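Local coordinates for TATA-box-binding protein (Methanococcus jannaschii, PDB 2Z8U) that probably binds the TATA-box promoter element near the transcription start site and acts as a general factor in initiation by archaeal RNA polymerase, at residues Asp123-Leu126 against Gly130-Tyr133; Leu141-Asp146 against Leu179-Glu184. All coordinates share one frame; numbering follows the deposited sequence.

Contact 1. Residues Asp123-Leu126 against Gly130-Tyr133; sequences DIAL and GTEY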
ATOM      1  N   ASP B 123     -21.537  15.379  15.283  1.00 37.36           N
ATOM      2  CA  ASP B 123     -20.807  16.654  15.228  1.00 37.71           C
ATOM      3  C   ASP B 123     -19.305  16.474  15.371  1.00 37.05           C
ATOM      4  O   ASP B 123     -18.538  17.022  14.584  1.00 37.10           O
ATOM      5  CB  ASP B 123     -21.300  17.624  16.315  1.00 37.55           C
ATOM      6  CG  ASP B 123     -22.602  18.306  15.951  1.00 39.15           C
ATOM      7  OD1 ASP B 123     -23.057  18.172  14.792  1.00 40.16           O
ATOM      8  OD2 ASP B 123     -23.173  18.990  16.838  1.00 40.33           O
ATOM      9  N   ILE B 124     -18.896  15.696  16.371  1.00 36.76           N
ATOM     10  CA  ILE B 124     -17.490  15.471  16.659  1.00 36.44           C
ATOM     11  C   ILE B 124     -16.841  14.717  15.480  1.00 36.41           C
ATOM     12  O   ILE B 124     -15.744  15.063  15.047  1.00 36.40           O
ATOM     13  CB  ILE B 124     -17.283  14.727  18.029  1.00 36.07           C
ATOM     14  CG1 ILE B 124     -17.674  15.619  19.221  1.00 36.70           C
ATOM     15  CG2 ILE B 124     -15.824  14.261  18.220  1.00 36.68           C
ATOM     16  CD1 ILE B 124     -17.832  14.848  20.532  1.00 37.27           C
ATOM     17  N   ALA B 125     -17.534  13.708  14.958  1.00 36.02           N
ATOM     18  CA  ALA B 125     -16.996  12.877  13.873  1.00 36.57           C
ATOM     19  C   ALA B 125     -16.680  13.701  12.617  1.00 36.47           C
ATOM     20  O   ALA B 125     -15.790  13.352  11.824  1.00 36.08           O
ATOM     21  CB  ALA B 125     -17.975  11.775  13.528  1.00 36.13           C
ATOM     22  N   LEU B 126     -17.435  14.774  12.437  1.00 36.61           N
ATOM     23  CA  LEU B 126     -17.248  15.664  11.288  1.00 37.91           C
ATOM     24  C   LEU B 126     -16.177  16.727  11.565  1.00 38.94           C
ATOM     25  O   LEU B 126     -15.346  17.006  10.702  1.00 39.36           O
ATOM     26  CB  LEU B 126     -18.579  16.321  10.905  1.00 37.24           C
ATOM     27  CG  LEU B 126     -18.658  17.243   9.675  1.00 36.93           C
ATOM     28  CD1 LEU B 126     -18.111  16.603   8.386  1.00 34.78           C
ATOM     29  CD2 LEU B 126     -20.091  17.708   9.493  1.00 37.37           C
ATOM     30  N   GLY B 130      -9.082  12.747  12.905  1.00 43.52           N
ATOM     31  CA  GLY B 130      -8.656  11.499  13.534  1.00 42.97           C
ATOM     32  C   GLY B 130      -9.716  10.867  14.424  1.00 42.37           C
ATOM     33  O   GLY B 130      -9.386  10.153  15.392  1.00 43.28           O
ATOM     34  N   THR B 131     -10.988  11.145  14.123  1.00 41.15           N
ATOM     35  CA  THR B 131     -12.109  10.523  14.848  1.00 39.83           C
ATOM     36  C   THR B 131     -12.850   9.585  13.906  1.00 39.22           C
ATOM     37  O   THR B 131     -12.856   9.804  12.694  1.00 38.38           O
ATOM     38  CB  THR B 131     -13.092  11.571  15.450  1.00 39.38           C
ATOM     39  OG1 THR B 131     -13.642  12.380  14.410  1.00 39.67           O
ATOM     40  CG2 THR B 131     -12.378  12.467  16.466  1.00 40.10           C
ATOM     41  N   GLU B 132     -13.428   8.520  14.453  1.00 38.35           N
ATOM     42  CA  GLU B 132     -14.381   7.689  13.706  1.00 38.38           C
ATOM     43  C   GLU B 132     -15.571   7.356  14.565  1.00 38.47           C
ATOM     44  O   GLU B 132     -15.463   7.260  15.794  1.00 38.17           O
ATOM     45  CB  GLU B 132     -13.787   6.370  13.196  1.00 38.23           C
ATOM     46  CG  GLU B 132     -13.402   6.377  11.713  1.00 39.14           C
ATOM     47  CD  GLU B 132     -14.558   6.485  10.702  1.00 40.23           C
ATOM     48  OE1 GLU B 132     -15.759   6.548  11.072  1.00 39.09           O
ATOM     49  OE2 GLU B 132     -14.231   6.478   9.499  1.00 38.98           O
ATOM     50  N   TYR B 133     -16.699   7.161  13.893  1.00 38.77           N
ATOM     51  CA  TYR B 133     -17.965   6.920  14.551  1.00 38.93           C
ATOM     52  C   TYR B 133     -18.828   6.169  13.573  1.00 39.70           C
ATOM     53  O   TYR B 133     -19.085   6.657  12.452  1.00 40.26           O
ATOM     54  CB  TYR B 133     -18.603   8.247  14.955  1.00 39.06           C
ATOM     55  CG  TYR B 133     -19.946   8.132  15.625  1.00 38.51           C
ATOM     56  CD1 TYR B 133     -20.104   7.377  16.776  1.00 39.74           C
ATOM     57  CD2 TYR B 133     -21.057   8.809  15.119  1.00 40.61           C
ATOM     58  CE1 TYR B 133     -21.351   7.276  17.412  1.00 39.77           C
ATOM     59  CE2 TYR B 133     -22.302   8.721  15.745  1.00 39.32           C
ATOM     60  CZ  TYR B 133     -22.440   7.949  16.885  1.00 39.77           C
ATOM     61  OH  TYR B 133     -23.667   7.856  17.520  1.00 40.47           O
TER
HETATM   62  O   HOH W   1     -15.000  10.663  11.322  1.00 42.39           O
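Ala-125 and Thr-131 meet at the tight end of this contact, where the Thr-131 hydroxyl sits against the backbone of the helix. Thr-131 OG1 lies 3.4 Å from Ala-125 CA, with the carbonyl oxygen of Ile-124 almost as near. Its hydrogen bond, though, is to the backbone oxygen of Val-128, in the turn that follows the helix. The torsion explains the reach: with chi1 at 60°, OG1 stands between the backbone N and carbonyl carbon of Thr-131, while Thr-131 CG2 takes the place beside the N and comes within 4.3 Å of Ile-124 CG2. One step along the helix, the methyl CB of Ala-125 rests on CB of Tyr-133 at 3.9 Å, and the ring of Tyr-133 runs on to Leu-121 and Asp-122. This is the short helix-turn-strand passage of the second TBP repeat: helix 121-127 turns through Gly-130, whose positive phi suits a glycine, into 131-133, an outermost strand, within this chain, of the saddle-shaped antiparallel sheet. Opposite in character is the wet part of the contact, where two backbone carbonyl oxygens face the same water and neither can donate to the other. That water bridges them, donating to Ala-125 O (2.8 Å) and to Thr-131 O (2.7 Å). Glu-132 points away from the helix. Glu-132 OE1 takes the N-H of Tyr-133 on the anti lone pair (3.0 Å from Tyr-133 N, 149° at the hydrogen) and also accepts a hydrogen bond from Asn-17 ND2 of a second subunit.

Contact 2. Residues Leu141-Asp146 against Leu179-Glu184; sequences LVYRLD and LDTIKE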
ATOM      1  N   LEU B 141     -17.520   6.991  19.902  1.00 37.65           N
ATOM      2  CA  LEU B 141     -16.635   7.577  18.933  1.00 36.88           C
ATOM      3  C   LEU B 141     -15.165   7.275  19.307  1.00 37.10           C
ATOM      4  O   LEU B 141     -14.780   7.378  20.488  1.00 36.28           O
ATOM      5  CB  LEU B 141     -16.881   9.084  18.925  1.00 36.74           C
ATOM      6  CG  LEU B 141     -16.032   9.959  18.015  1.00 35.72           C
ATOM      7  CD1 LEU B 141     -16.886  11.042  17.431  1.00 36.92           C
ATOM      8  CD2 LEU B 141     -14.867  10.541  18.784  1.00 33.35           C
ATOM      9  N   VAL B 142     -14.365   6.906  18.305  1.00 37.41           N
ATOM     10  CA  VAL B 142     -12.953   6.581  18.504  1.00 37.68           C
ATOM     11  C   VAL B 142     -12.087   7.775  18.114  1.00 38.40           C
ATOM     12  O   VAL B 142     -12.233   8.367  17.047  1.00 36.98           O
ATOM     13  CB  VAL B 142     -12.525   5.292  17.746  1.00 38.24           C
ATOM     14  CG1 VAL B 142     -11.061   4.946  18.026  1.00 37.49           C
ATOM     15  CG2 VAL B 142     -13.426   4.117  18.147  1.00 37.58           C
ATOM     16  N   TYR B 143     -11.182   8.122  19.016  1.00 39.12           N
ATOM     17  CA  TYR B 143     -10.370   9.299  18.869  1.00 40.42           C
ATOM     18  C   TYR B 143      -8.942   8.929  19.274  1.00 41.00           C
ATOM     19  O   TYR B 143      -8.691   8.567  20.415  1.00 40.95           O
ATOM     20  CB  TYR B 143     -10.960  10.368  19.799  1.00 41.70           C
ATOM     21  CG  TYR B 143     -10.302  11.720  19.806  1.00 42.68           C
ATOM     22  CD1 TYR B 143     -10.367  12.525  20.948  1.00 43.91           C
ATOM     23  CD2 TYR B 143      -9.625  12.205  18.692  1.00 42.58           C
ATOM     24  CE1 TYR B 143      -9.782  13.780  20.969  1.00 45.53           C
ATOM     25  CE2 TYR B 143      -9.039  13.455  18.705  1.00 44.67           C
ATOM     26  CZ  TYR B 143      -9.128  14.238  19.845  1.00 44.41           C
ATOM     27  OH  TYR B 143      -8.544  15.483  19.863  1.00 45.58           O
ATOM     28  N   ARG B 144      -8.008   9.004  18.344  1.00 41.02           N
ATOM     29  CA  ARG B 144      -6.623   8.696  18.681  1.00 42.46           C
ATOM     30  C   ARG B 144      -5.823   9.970  18.974  1.00 43.10           C
ATOM     31  O   ARG B 144      -5.885  10.935  18.205  1.00 44.29           O
ATOM     32  CB  ARG B 144      -5.983   7.849  17.572  1.00 41.87           C
ATOM     33  CG  ARG B 144      -4.657   7.211  17.968  1.00 42.73           C
ATOM     34  CD  ARG B 144      -4.379   5.996  17.109  1.00 42.13           C
ATOM     35  NE  ARG B 144      -3.046   5.420  17.311  1.00 42.99           N
ATOM     36  CZ  ARG B 144      -2.628   4.291  16.739  1.00 44.01           C
ATOM     37  NH1 ARG B 144      -3.443   3.621  15.936  1.00 41.60           N
ATOM     38  NH2 ARG B 144      -1.383   3.836  16.945  1.00 45.86           N
ATOM     39  N   LEU B 145      -5.087   9.987  20.085  1.00 43.26           N
ATOM     40  CA  LEU B 145      -4.183  11.107  20.387  1.00 44.10           C
ATOM     41  C   LEU B 145      -2.722  10.709  20.177  1.00 44.62           C
ATOM     42  O   LEU B 145      -2.356   9.551  20.380  1.00 45.51           O
ATOM     43  CB  LEU B 145      -4.375  11.612  21.821  1.00 44.45           C
ATOM     44  CG  LEU B 145      -5.642  12.354  22.264  1.00 44.54           C
ATOM     45  CD1 LEU B 145      -5.447  12.889  23.693  1.00 44.69           C
ATOM     46  CD2 LEU B 145      -5.977  13.492  21.312  1.00 44.87           C
ATOM     47  N   ASP B 146      -1.890  11.666  19.781  1.00 44.54           N
ATOM     48  CA  ASP B 146      -0.468  11.390  19.578  1.00 44.92           C
ATOM     49  C   ASP B 146       0.408  11.891  20.725  1.00 44.30           C
ATOM     50  O   ASP B 146       1.578  11.515  20.819  1.00 44.92           O
ATOM     51  CB  ASP B 146       0.026  11.949  18.233  1.00 45.53           C
ATOM     52  CG  ASP B 146      -0.660  11.315  17.040  1.00 46.73           C
ATOM     53  OD1 ASP B 146      -1.183  10.174  17.139  1.00 49.05           O
ATOM     54  OD2 ASP B 146      -0.677  11.969  15.980  1.00 48.78           O
ATOM     55  N   LEU B 179     -11.299  17.359  26.686  1.00 38.26           N
ATOM     56  CA  LEU B 179     -12.170  18.462  27.105  1.00 39.09           C
ATOM     57  C   LEU B 179     -12.039  19.704  26.226  1.00 39.14           C
ATOM     58  O   LEU B 179     -13.049  20.304  25.840  1.00 39.76           O
ATOM     59  CB  LEU B 179     -11.905  18.813  28.570  1.00 38.84           C
ATOM     60  CG  LEU B 179     -12.247  17.704  29.563  1.00 39.02           C
ATOM     61  CD1 LEU B 179     -11.897  18.132  30.981  1.00 39.21           C
ATOM     62  CD2 LEU B 179     -13.717  17.331  29.447  1.00 39.50           C
ATOM     63  N   ASP B 180     -10.801  20.084  25.914  1.00 39.69           N
ATOM     64  CA  ASP B 180     -10.533  21.248  25.061  1.00 40.42           C
ATOM     65  C   ASP B 180     -11.100  21.072  23.653  1.00 40.71           C
ATOM     66  O   ASP B 180     -11.575  22.024  23.023  1.00 40.01           O
ATOM     67  CB  ASP B 180      -9.029  21.518  24.989  1.00 40.38           C
ATOM     68  CG  ASP B 180      -8.484  22.206  26.248  1.00 41.32           C
ATOM     69  OD1 ASP B 180      -7.242  22.238  26.397  1.00 41.12           O
ATOM     70  OD2 ASP B 180      -9.277  22.715  27.080  1.00 40.29           O
ATOM     71  N   THR B 181     -11.050  19.841  23.167  1.00 41.57           N
ATOM     72  CA  THR B 181     -11.523  19.517  21.828  1.00 42.59           C
ATOM     73  C   THR B 181     -13.050  19.568  21.784  1.00 43.35           C
ATOM     74  O   THR B 181     -13.620  20.248  20.937  1.00 43.39           O
ATOM     75  CB  THR B 181     -10.976  18.147  21.379  1.00 42.63           C
ATOM     76  OG1 THR B 181      -9.546  18.213  21.322  1.00 43.25           O
ATOM     77  CG2 THR B 181     -11.498  17.771  20.015  1.00 42.96           C
ATOM     78  N   ILE B 182     -13.705  18.879  22.719  1.00 44.69           N
ATOM     79  CA  ILE B 182     -15.169  18.916  22.817  1.00 46.07           C
ATOM     80  C   ILE B 182     -15.705  20.357  22.939  1.00 46.88           C
ATOM     81  O   ILE B 182     -16.685  20.709  22.275  1.00 46.66           O
ATOM     82  CB  ILE B 182     -15.698  17.979  23.952  1.00 46.53           C
ATOM     83  CG1 ILE B 182     -15.947  16.572  23.406  1.00 45.90           C
ATOM     84  CG2 ILE B 182     -16.994  18.509  24.571  1.00 45.95           C
ATOM     85  CD1 ILE B 182     -14.763  15.673  23.403  1.00 46.55           C
ATOM     86  N   LYS B 183     -15.036  21.173  23.760  1.00 47.67           N
ATOM     87  CA  LYS B 183     -15.362  22.594  23.944  1.00 48.82           C
ATOM     88  C   LYS B 183     -15.523  23.334  22.627  1.00 49.48           C
ATOM     89  O   LYS B 183     -16.425  24.150  22.478  1.00 49.73           O
ATOM     90  CB  LYS B 183     -14.281  23.307  24.765  1.00 48.72           C
ATOM     91  CG  LYS B 183     -14.423  23.197  26.272  1.00 49.64           C
ATOM     92  CD  LYS B 183     -13.600  24.295  26.966  1.00 52.14           C
ATOM     93  CE  LYS B 183     -13.626  24.166  28.492  1.00 53.04           C
ATOM     94  NZ  LYS B 183     -13.111  22.831  28.949  1.00 53.40           N
ATOM     95  N   GLU B 184     -14.642  23.048  21.676  1.00 50.37           N
ATOM     96  CA  GLU B 184     -14.663  23.730  20.386  1.00 51.43           C
ATOM     97  C   GLU B 184     -15.819  23.273  19.487  1.00 51.62           C
ATOM     98  O   GLU B 184     -16.034  23.834  18.414  1.00 51.68           O
ATOM     99  CB  GLU B 184     -13.310  23.576  19.691  1.00 51.67           C
ATOM    100  CG  GLU B 184     -12.197  24.365  20.372  1.00 52.56           C
ATOM    101  CD  GLU B 184     -10.832  23.742  20.185  1.00 53.76           C
ATOM    102  OE1 GLU B 184      -9.859  24.283  20.752  1.00 54.05           O
ATOM    103  OE2 GLU B 184     -10.729  22.711  19.477  1.00 54.15           O
TER
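Strand 141-146 and residues 179-184 of the C-terminal helix keep well apart: the closest CA atoms are those of Tyr-143 and Thr-181, 10.7 Å from each other. Within the helical segment Lys-183 N is bonded to Leu-179 O at 3.0 Å, and Glu-184 N makes a weak bond to Thr-181 O. Two side chains, coming from opposite directions, cross the gap. With chi1 at -179°, CG of Tyr-143 lies opposite the backbone N, and the phenol extends from the strand toward the helix and brings its hydroxyl to the threonine. Tyr-143 OH donates a long hydrogen bond of 3.3 Å to Thr-181 OG1. That oxygen sits beside the backbone N of its own residue, chi1 -62°, and is also hydrogen-bonded to the backbone oxygen of Lys-177 one turn earlier, so the hydroxyl links the tyrosine to the helix backbone. The Thr-181 methyl, CG2, approaches the ring obliquely and lies 3.7 Å from Tyr-143 OH. A phenylalanine in place of this tyrosine would probably keep most of the ring's packing but leave Thr-181 OG1 without its donor from the strand, and with it the one polar tie between these two segments. In the TBP fold this is the convex side of the saddle, where the long helix of the repeat lies over the sheet; Val-142, on the other face of the sheet, packs on Thr-163 of a second subunit. Nearer the sheet, the Tyr-143 side chain packs on Thr-131 of strand 131-133 and on Val-128, which Thr-181 also touches, while Ile-182 reaches Ile-124 of helix 121-127 and Ile-154 of strand 149-154.

Overall arrangement
Both contacts lie in the second repeat and follow one another along the chain without nesting or crossing. Contact 1 comes first and closes a tight turn, only three residues separating helix 121-127 from strand 131-133. The chain then loops back into strand 141-146, where contact 2 opens; that one closes a far longer loop, since strands 149-154 and 159-163 and most of helix 168-183 intervene. Their centres are 9 Å apart, and they join directly: Glu-132 O probably accepts a hydrogen bond from Val-142 N, and Leu-141 packs on Ile-124. Together they tie the short helix and the C-terminal helix to neighbouring strands at one end of the saddle.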